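Bradyzoite pseudokinase 1 (Toxoplasma gondii, PDB 6M7Z) is a pseudokinase, of a divergent kinase family lacking the glycine-rich loop, that probably acts at the parasitophorous vacuole, where a family kinase regulates membrane ultrastructure. Local coordinates at residues Val76-Arg81 with Tyr123-Leu128; Leu149-Val154 with Leu299-Ile304; Ala240-Val245 with Leu272-Ile277. All coordinates share one frame; numbering follows the deposited sequence.

Contact 1. Residues Val76-Arg81 with Tyr123-Leu128; sequences VSAKVR and YIFHPL. With EDO (1,2-ethanediol), chain H.
Lys-79 and His-126 meet on one face of two antiparallel strands. Their side chains run at a slant to each other. Lys-79 NZ donates to His-126 NE2 at 2.9 Å, with NZ lying 30° out of the ring plane. The lysine chain leaves extended and then bends at chi3 (-69°), which turns its end toward the imidazole. His-126 ND1 is bonded to Pro-111 O, so both ring nitrogens are held. Lys-79 NZ also forms a salt bridge with Glu-94, consistent with the lysine-glutamate pair of a kinase N-lobe. Ala-78, Val-80, Tyr-123 and Phe-125 occupy the other face. The Val-80 and Tyr-123 side chains run alongside each other, Val-80 CG1 being 3.8 Å from Tyr-123 CD2. Ala-78 CB approaches Phe-125 CE2 at 3.7 Å. Val-76 CG2 comes to the edge of the same ring. Backbone bonds join Ser-77 with His-126 and Lys-79 with Ile-124. A water links Ser-77 OG to Pro-127 O. The two strands are central in a four-stranded sheet, between strands 50-54 and 114-117. Helix 33-39 packs on the Phe-125 face through Ile-34 and Leu-38, and helix 88-101 reaches Ile-124 on the lysine face.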
loop_
_atom_site.group_PDB
_atom_site.type_symbol
_atom_site.label_atom_id
_atom_site.label_comp_id
_atom_site.label_asym_id
_atom_site.label_seq_id
_atom_site.Cartn_x
_atom_site.Cartn_y
_atom_site.Cartn_z
ATOM N N VAL A 76 -1.722 9.835 -12.215
ATOM C CA VAL A 76 -2.386 8.688 -11.594
ATOM C C VAL A 76 -1.750 7.397 -12.105
ATOM O O VAL A 76 -1.086 7.360 -13.131
ATOM C CB VAL A 76 -3.909 8.670 -11.842
ATOM C CG1 VAL A 76 -4.581 9.939 -11.339
ATOM C CG2 VAL A 76 -4.260 8.408 -13.301
ATOM N N SER A 77 -1.980 6.331 -11.353
ATOM C CA SER A 77 -1.642 4.984 -11.789
ATOM C C SER A 77 -2.890 4.100 -11.743
ATOM O O SER A 77 -3.797 4.307 -10.957
ATOM C CB SER A 77 -0.525 4.413 -10.967
ATOM O OG SER A 77 -0.896 4.398 -9.601
ATOM N N ALA A 78 -2.930 3.143 -12.663
ATOM C CA ALA A 78 -4.037 2.214 -12.787
ATOM C C ALA A 78 -3.526 0.799 -12.498
ATOM O O ALA A 78 -2.519 0.360 -13.028
ATOM C CB ALA A 78 -4.634 2.313 -14.161
ATOM N N LYS A 79 -4.220 0.118 -11.596
ATOM C CA LYS A 79 -4.021 -1.284 -11.310
ATOM C C LYS A 79 -5.086 -2.060 -12.082
ATOM O O LYS A 79 -6.282 -1.892 -11.837
ATOM C CB LYS A 79 -4.138 -1.483 -9.795
ATOM C CG LYS A 79 -3.326 -2.620 -9.231
ATOM C CD LYS A 79 -3.406 -2.762 -7.708
ATOM C CE LYS A 79 -2.747 -1.653 -6.916
ATOM N NZ LYS A 79 -3.328 -1.525 -5.556
ATOM N N VAL A 80 -4.666 -2.901 -13.017
ATOM C CA VAL A 80 -5.598 -3.611 -13.884
ATOM C C VAL A 80 -5.457 -5.121 -13.661
ATOM O O VAL A 80 -4.357 -5.620 -13.443
ATOM C CB VAL A 80 -5.392 -3.242 -15.361
ATOM C CG1 VAL A 80 -5.402 -1.748 -15.532
ATOM C CG2 VAL A 80 -4.126 -3.797 -15.945
ATOM N N ARG A 81 -6.587 -5.827 -13.703
ATOM C CA ARG A 81 -6.634 -7.279 -13.591
ATOM C C ARG A 81 -7.596 -7.818 -14.655
ATOM O O ARG A 81 -8.667 -7.237 -14.913
ATOM C CB ARG A 81 -7.138 -7.748 -12.222
ATOM C CG ARG A 81 -6.128 -7.699 -11.080
ATOM C CD ARG A 81 -6.613 -8.346 -9.810
ATOM N NE ARG A 81 -5.567 -8.937 -8.967
ATOM C CZ ARG A 81 -4.961 -8.316 -7.957
ATOM N NH1 ARG A 81 -5.123 -7.012 -7.796
ATOM N NH2 ARG A 81 -4.236 -9.010 -7.089
ATOM N N TYR A 123 -10.329 -2.109 -12.948
ATOM C CA TYR A 123 -9.391 -1.020 -12.772
ATOM C C TYR A 123 -9.517 -0.439 -11.352
ATOM O O TYR A 123 -10.621 -0.284 -10.838
ATOM C CB TYR A 123 -9.656 0.126 -13.745
ATOM C CG TYR A 123 -9.592 -0.193 -15.212
ATOM C CD1 TYR A 123 -10.603 -0.903 -15.838
ATOM C CD2 TYR A 123 -8.571 0.290 -15.995
ATOM C CE1 TYR A 123 -10.568 -1.178 -17.192
ATOM C CE2 TYR A 123 -8.512 0.024 -17.356
ATOM C CZ TYR A 123 -9.526 -0.693 -17.961
ATOM O OH TYR A 123 -9.480 -0.956 -19.300
ATOM N N ILE A 124 -8.381 -0.123 -10.728
ATOM C CA ILE A 124 -8.310 0.708 -9.558
ATOM C C ILE A 124 -7.316 1.829 -9.854
ATOM O O ILE A 124 -6.180 1.560 -10.218
ATOM C CB ILE A 124 -7.856 -0.062 -8.300
ATOM C CG1 ILE A 124 -8.768 -1.236 -7.978
ATOM C CG2 ILE A 124 -7.729 0.888 -7.099
ATOM C CD1 ILE A 124 -8.368 -1.960 -6.711
ATOM N N PHE A 125 -7.745 3.073 -9.664
ATOM C CA PHE A 125 -6.881 4.207 -9.854
ATOM C C PHE A 125 -6.315 4.623 -8.486
ATOM O O PHE A 125 -6.990 4.556 -7.455
ATOM C CB PHE A 125 -7.634 5.302 -10.606
ATOM C CG PHE A 125 -7.905 4.964 -12.054
ATOM C CD1 PHE A 125 -9.029 4.242 -12.421
ATOM C CD2 PHE A 125 -7.009 5.332 -13.049
ATOM C CE1 PHE A 125 -9.249 3.894 -13.748
ATOM C CE2 PHE A 125 -7.229 4.978 -14.372
ATOM C CZ PHE A 125 -8.357 4.266 -14.727
ATOM N N HIS A 126 -5.037 5.007 -8.491
ATOM C CA HIS A 126 -4.321 5.503 -7.333
ATOM C C HIS A 126 -3.617 6.796 -7.706
ATOM O O HIS A 126 -3.315 7.019 -8.871
ATOM C CB HIS A 126 -3.266 4.497 -6.849
ATOM C CG HIS A 126 -3.826 3.214 -6.355
ATOM N ND1 HIS A 126 -4.631 3.150 -5.249
ATOM C CD2 HIS A 126 -3.678 1.952 -6.808
ATOM C CE1 HIS A 126 -4.976 1.888 -5.042
ATOM N NE2 HIS A 126 -4.417 1.135 -6.000
ATOM N N PRO A 127 -3.252 7.642 -6.717
ATOM C CA PRO A 127 -2.319 8.726 -6.972
ATOM C C PRO A 127 -1.020 8.082 -7.477
ATOM O O PRO A 127 -0.664 6.981 -7.033
ATOM C CB PRO A 127 -2.111 9.405 -5.616
ATOM C CG PRO A 127 -3.200 8.872 -4.716
ATOM C CD PRO A 127 -3.652 7.553 -5.304
ATOM N N LEU A 128 -0.347 8.741 -8.423
ATOM C CA LEU A 128 0.910 8.232 -8.916
ATOM C C LEU A 128 1.971 8.504 -7.860
ATOM O O LEU A 128 2.250 9.652 -7.540
ATOM C CB LEU A 128 1.257 8.915 -10.233
ATOM C CG LEU A 128 2.598 8.519 -10.827
ATOM C CD1 LEU A 128 2.719 6.995 -10.965
ATOM C CD2 LEU A 128 2.781 9.245 -12.162
HETATM C C1 EDO H . -8.086 -4.837 -9.782
HETATM O O1 EDO H . -7.943 -3.816 -10.790
HETATM C C2 EDO H . -6.863 -4.796 -8.866
HETATM O O2 EDO H . -6.929 -5.758 -7.802
HETATM O O HOH W 1 1.042 4.414 -6.941
#

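Contact 2. Residues Leu149-Val154 with Leu299-Ile304; sequences LAANMV and LNFEDI
Leu-299 opens the contact by resting its CD1 on Ala-151 CB at 3.8 Å. Ala-151 is the main landing point on helix 146-161. Its small methyl lets three larger side chains come close. Asn-300 does not touch that helix; it is the N-cap of helix 301-306. Its OD1 accepts from Glu-302 N at 3.2 Å, with the donor above the carbonyl plane. Phe-301 swings the end of its ring back to the contact. Ala-151 O sits at the ring edge, 3.8 Å from Phe-301 CE1, and Ala-151 CB is 4.0 Å from the same atom. Ile-304, one turn later, uses two branches. Ile-304 CD1 touches Ala-151 CB at 3.6 Å and also lies over one face of the Phe-301 ring, offset toward the rim. With CG1 beside the backbone N (chi1 -51°), Ile-304 CG2 lies anti to that N and meets Asn-152 CA at 3.6 Å. No hydrogen bond crosses between the segments. Phe-296 also reaches Ala-151, and Met-291 of helix 287-291 touches Phe-301. Helix 146-161 probably corresponds to the αE helix of the kinase C-lobe. Helix 301-306, which follows helix 287-291 (probably αI), packs against it as a C-terminal addition to that lobe.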
loop_
_atom_site.group_PDB
_atom_site.type_symbol
_atom_site.label_atom_id
_atom_site.label_comp_id
_atom_site.label_asym_id
_atom_site.label_seq_id
_atom_site.Cartn_x
_atom_site.Cartn_y
_atom_site.Cartn_z
ATOM N N LEU A 149 10.420 6.767 9.784
ATOM C CA LEU A 149 9.944 5.858 8.735
ATOM C C LEU A 149 9.422 4.574 9.379
ATOM O O LEU A 149 8.323 4.106 9.064
ATOM C CB LEU A 149 11.073 5.547 7.748
ATOM C CG LEU A 149 10.711 4.565 6.631
ATOM C CD1 LEU A 149 9.489 5.020 5.858
ATOM C CD2 LEU A 149 11.870 4.420 5.673
ATOM N N ALA A 150 10.210 4.031 10.305
ATOM C CA ALA A 150 9.857 2.804 11.008
ATOM C C ALA A 150 8.548 2.999 11.777
ATOM O O ALA A 150 7.703 2.125 11.787
ATOM C CB ALA A 150 10.982 2.396 11.921
ATOM N N ALA A 151 8.393 4.170 12.400
ATOM C CA ALA A 151 7.204 4.473 13.196
ATOM C C ALA A 151 5.983 4.611 12.263
ATOM O O ALA A 151 4.904 4.126 12.584
ATOM C CB ALA A 151 7.431 5.721 14.016
ATOM N N ASN A 152 6.188 5.280 11.118
ATOM C CA ASN A 152 5.184 5.453 10.047
ATOM C C ASN A 152 4.694 4.060 9.591
ATOM O O ASN A 152 3.490 3.822 9.434
ATOM C CB ASN A 152 5.777 6.330 8.934
ATOM C CG ASN A 152 4.771 6.884 7.934
ATOM O OD1 ASN A 152 3.810 6.212 7.560
ATOM N ND2 ASN A 152 5.001 8.106 7.462
ATOM N N MET A 153 5.637 3.115 9.451
ATOM C CA MET A 153 5.335 1.789 8.949
ATOM C C MET A 153 4.520 0.986 9.972
ATOM O O MET A 153 3.503 0.365 9.596
ATOM C CB MET A 153 6.612 1.032 8.573
ATOM C CG MET A 153 7.194 1.455 7.224
ATOM S SD MET A 153 8.962 1.116 7.022
ATOM C CE MET A 153 8.932 -0.670 6.902
ATOM N N VAL A 154 4.944 1.007 11.243
ATOM C CA VAL A 154 4.218 0.330 12.339
ATOM C C VAL A 154 2.801 0.911 12.452
ATOM O O VAL A 154 1.837 0.178 12.605
ATOM C CB VAL A 154 4.952 0.452 13.692
ATOM C CG1 VAL A 154 4.156 -0.159 14.829
ATOM C CG2 VAL A 154 6.326 -0.167 13.679
ATOM N N LEU A 299 8.485 10.544 20.143
ATOM C CA LEU A 299 7.602 10.662 18.978
ATOM C C LEU A 299 6.138 10.705 19.430
ATOM O O LEU A 299 5.723 9.930 20.290
ATOM C CB LEU A 299 7.816 9.474 18.035
ATOM C CG LEU A 299 9.036 9.545 17.124
ATOM C CD1 LEU A 299 9.124 8.285 16.281
ATOM C CD2 LEU A 299 8.984 10.784 16.243
ATOM N N ASN A 300 5.374 11.607 18.809
ATOM C CA ASN A 300 3.932 11.677 18.953
ATOM C C ASN A 300 3.299 10.767 17.893
ATOM O O ASN A 300 3.147 11.170 16.724
ATOM C CB ASN A 300 3.423 13.117 18.834
ATOM C CG ASN A 300 1.938 13.242 19.103
ATOM O OD1 ASN A 300 1.284 12.282 19.522
ATOM N ND2 ASN A 300 1.397 14.426 18.869
ATOM N N PHE A 301 2.913 9.557 18.320
ATOM C CA PHE A 301 2.293 8.568 17.438
ATOM C C PHE A 301 0.949 9.071 16.890
ATOM O O PHE A 301 0.550 8.657 15.813
ATOM C CB PHE A 301 2.133 7.220 18.154
ATOM C CG PHE A 301 3.240 6.246 17.835
ATOM C CD1 PHE A 301 3.271 5.592 16.612
ATOM C CD2 PHE A 301 4.272 6.011 18.732
ATOM C CE1 PHE A 301 4.313 4.734 16.291
ATOM C CE2 PHE A 301 5.308 5.146 18.411
ATOM C CZ PHE A 301 5.326 4.506 17.195
ATOM N N GLU A 302 0.263 9.957 17.622
ATOM C CA GLU A 302 -1.028 10.473 17.176
ATOM C C GLU A 302 -0.841 11.260 15.868
ATOM O O GLU A 302 -1.705 11.186 14.992
ATOM C CB GLU A 302 -1.712 11.312 18.258
ATOM C CG GLU A 302 -3.222 11.394 18.051
ATOM C CD GLU A 302 -4.035 12.004 19.181
ATOM O OE1 GLU A 302 -3.725 13.148 19.593
ATOM O OE2 GLU A 302 -5.006 11.344 19.632
ATOM N N ASP A 303 0.284 11.983 15.741
ATOM C CA ASP A 303 0.596 12.794 14.540
ATOM C C ASP A 303 0.978 11.890 13.357
ATOM O O ASP A 303 0.619 12.187 12.200
ATOM C CB ASP A 303 1.732 13.788 14.791
ATOM C CG ASP A 303 1.361 14.926 15.719
ATOM O OD1 ASP A 303 0.212 15.402 15.631
ATOM O OD2 ASP A 303 2.224 15.334 16.515
ATOM N N ILE A 304 1.722 10.815 13.647
ATOM C CA ILE A 304 2.094 9.825 12.644
ATOM C C ILE A 304 0.802 9.251 12.043
ATOM O O ILE A 304 0.652 9.213 10.818
ATOM C CB ILE A 304 2.984 8.709 13.237
ATOM C CG1 ILE A 304 4.189 9.258 14.014
ATOM C CG2 ILE A 304 3.401 7.751 12.131
ATOM C CD1 ILE A 304 5.008 8.231 14.789
#

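Contact 3. Residues Ala240-Val245 with Leu272-Ile277; sequences AFRNLV and LSQKMI. With EDO (1,2-ethanediol), chain G.
Arg-242 and Gln-274 make the main polar link. Arg-242 NH2 donates to Gln-274 OE1 at 2.7 Å with an angle of 157° at the hydrogen. The oxygen lies near the guanidinium plane, but NH2 stands above the amide plane, and the two planes are 36° apart. The same NH2 makes a weak bond to Ser-273 OG at 3.3 Å. Bends at chi2 and chi3 shorten the arginine chain and set its guanidinium beside Ser-273 and Gln-274. Its NE forms a salt bridge with Asp-270, so two side-chain nitrogens are tied to helix 263-276. Ser-273 OG has its stronger bond to Asp-270 O. These helices, 230-248 and 263-276, probably match αF and αH of the kinase C-lobe. The segments 240-245 and 272-276 run roughly antiparallel (148°), their axes 9.2 Å apart at closest. Apolar contacts gather round Phe-241. Met-276 SD makes a Met-aromatic contact at the edge of the Phe-241 ring, 3.7 Å from CD2. Phe-241 CB packs on Ser-273 CB at 3.8 Å; these residues have the nearest CA atoms across the segments. Leu-272 CD2 adds a looser touch at Phe-241 CE2. The Ile-277 side chain crosses that of Arg-242 at about a right angle, its CD1 3.8 Å from Arg-242 NH1.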
loop_
_atom_site.group_PDB
_atom_site.type_symbol
_atom_site.label_atom_id
_atom_site.label_comp_id
_atom_site.label_asym_id
_atom_site.label_seq_id
_atom_site.Cartn_x
_atom_site.Cartn_y
_atom_site.Cartn_z
ATOM N N ALA A 240 11.066 -6.673 6.941
ATOM C CA ALA A 240 11.177 -5.435 6.176
ATOM C C ALA A 240 12.148 -4.460 6.863
ATOM O O ALA A 240 12.897 -3.746 6.197
ATOM C CB ALA A 240 9.805 -4.834 5.966
ATOM N N PHE A 241 12.115 -4.421 8.192
ATOM C CA PHE A 241 13.013 -3.569 8.960
ATOM C C PHE A 241 14.457 -4.044 8.797
ATOM O O PHE A 241 15.372 -3.226 8.627
ATOM C CB PHE A 241 12.616 -3.531 10.435
ATOM C CG PHE A 241 11.403 -2.692 10.753
ATOM C CD1 PHE A 241 10.940 -1.722 9.890
ATOM C CD2 PHE A 241 10.742 -2.859 11.963
ATOM C CE1 PHE A 241 9.803 -1.002 10.186
ATOM C CE2 PHE A 241 9.615 -2.114 12.270
ATOM C CZ PHE A 241 9.158 -1.183 11.381
ATOM N N ARG A 242 14.648 -5.363 8.817
ATOM C CA ARG A 242 15.958 -5.942 8.595
ATOM C C ARG A 242 16.462 -5.526 7.204
ATOM O O ARG A 242 17.625 -5.150 7.052
ATOM C CB ARG A 242 15.903 -7.462 8.767
ATOM C CG ARG A 242 17.234 -8.160 8.556
ATOM C CD ARG A 242 18.418 -7.607 9.344
ATOM N NE ARG A 242 18.215 -7.623 10.790
ATOM C CZ ARG A 242 18.248 -8.723 11.553
ATOM N NH1 ARG A 242 18.464 -9.908 11.008
ATOM N NH2 ARG A 242 18.025 -8.623 12.854
ATOM N N ASN A 243 15.572 -5.587 6.206
ATOM C CA ASN A 243 15.862 -5.215 4.833
ATOM C C ASN A 243 16.316 -3.756 4.807
ATOM O O ASN A 243 17.304 -3.411 4.148
ATOM C CB ASN A 243 14.656 -5.520 3.938
ATOM C CG ASN A 243 14.891 -5.394 2.449
ATOM O OD1 ASN A 243 15.968 -5.025 1.996
ATOM N ND2 ASN A 243 13.853 -5.644 1.677
ATOM N N LEU A 244 15.595 -2.911 5.555
ATOM C CA LEU A 244 15.855 -1.481 5.633
ATOM C C LEU A 244 17.268 -1.232 6.200
ATOM O O LEU A 244 18.060 -0.473 5.617
ATOM C CB LEU A 244 14.748 -0.884 6.500
ATOM C CG LEU A 244 14.680 0.624 6.704
ATOM C CD1 LEU A 244 14.913 1.372 5.426
ATOM C CD2 LEU A 244 13.309 0.974 7.263
ATOM N N VAL A 245 17.598 -1.907 7.310
ATOM C CA VAL A 245 18.903 -1.779 7.950
ATOM C C VAL A 245 20.025 -2.252 7.003
ATOM O O VAL A 245 21.084 -1.626 6.927
ATOM C CB VAL A 245 18.944 -2.540 9.291
ATOM C CG1 VAL A 245 20.360 -2.668 9.823
ATOM C CG2 VAL A 245 18.075 -1.874 10.337
ATOM N N LEU A 272 15.270 -4.061 17.455
ATOM C CA LEU A 272 13.809 -4.187 17.410
ATOM C C LEU A 272 13.420 -5.268 16.383
ATOM O O LEU A 272 12.557 -6.123 16.655
ATOM C CB LEU A 272 13.172 -2.823 17.098
ATOM C CG LEU A 272 11.677 -2.843 16.758
ATOM C CD1 LEU A 272 10.867 -3.418 17.914
ATOM C CD2 LEU A 272 11.159 -1.457 16.361
ATOM N N SER A 273 14.070 -5.247 15.214
ATOM C CA SER A 273 13.728 -6.190 14.156
ATOM C C SER A 273 14.058 -7.624 14.596
ATOM O O SER A 273 13.317 -8.540 14.254
ATOM C CB SER A 273 14.367 -5.829 12.847
ATOM O OG SER A 273 15.736 -6.178 12.830
ATOM N N GLN A 274 15.133 -7.805 15.385
ATOM C CA GLN A 274 15.537 -9.139 15.874
ATOM C C GLN A 274 14.443 -9.720 16.794
ATOM O O GLN A 274 14.202 -10.930 16.795
ATOM C CB GLN A 274 16.905 -9.078 16.562
ATOM C CG GLN A 274 17.609 -10.427 16.692
ATOM C CD GLN A 274 17.973 -11.097 15.382
ATOM O OE1 GLN A 274 18.703 -10.559 14.549
ATOM N NE2 GLN A 274 17.490 -12.317 15.199
ATOM N N LYS A 275 13.763 -8.862 17.569
ATOM C CA LYS A 275 12.647 -9.306 18.417
ATOM C C LYS A 275 11.468 -9.743 17.542
ATOM O O LYS A 275 10.794 -10.746 17.847
ATOM C CB LYS A 275 12.200 -8.197 19.372
ATOM C CG LYS A 275 13.205 -7.835 20.447
ATOM C CD LYS A 275 12.833 -6.566 21.214
ATOM C CE LYS A 275 14.021 -5.858 21.848
ATOM N NZ LYS A 275 14.017 -4.385 21.615
ATOM N N MET A 276 11.225 -8.980 16.461
ATOM C CA MET A 276 10.048 -9.154 15.610
ATOM C C MET A 276 10.170 -10.430 14.764
ATOM O O MET A 276 9.145 -11.001 14.408
ATOM C CB MET A 276 9.850 -7.928 14.713
ATOM C CG MET A 276 9.436 -6.710 15.503
ATOM S SD MET A 276 9.502 -5.140 14.608
ATOM C CE MET A 276 8.030 -5.290 13.593
ATOM N N ILE A 277 11.398 -10.901 14.493
ATOM C CA ILE A 277 11.608 -12.084 13.637
ATOM C C ILE A 277 11.941 -13.339 14.459
ATOM O O ILE A 277 12.450 -14.323 13.901
ATOM C CB ILE A 277 12.690 -11.821 12.566
ATOM C CG1 ILE A 277 14.090 -11.690 13.185
ATOM C CG2 ILE A 277 12.289 -10.627 11.690
ATOM C CD1 ILE A 277 15.189 -11.346 12.208
HETATM C C1 EDO G . 14.283 -3.714 -1.527
HETATM O O1 EDO G . 12.915 -4.103 -1.385
HETATM C C2 EDO G . 15.147 -4.962 -1.475
HETATM O O2 EDO G . 16.448 -4.619 -0.997
#

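Contact 1 lies in the N-lobe, while contacts 2 and 3 belong to the C-lobe on the opposite side of the chain centre. The centre of contact 1 is about 27 Å from that of contact 2 and about 30 Å from that of contact 3. Neither touches it. Contact 1 probably borders the cleft where kinases bind nucleotide: Lys-79 pairs with Glu-94, and Arg-81 with Asp-189. Contacts 2 and 3 join mainly through Phe-241, their centres about 16 Å apart. Met-153 CE approaches Phe-241 CE1 at 3.4 Å, and Ala-150 O approaches Phe-241 CZ at 3.6 Å. Leu-149 CD2 also touches Leu-244 CD2 at 4.1 Å. In sequence, both segments of contact 3 fall between the two of contact 2.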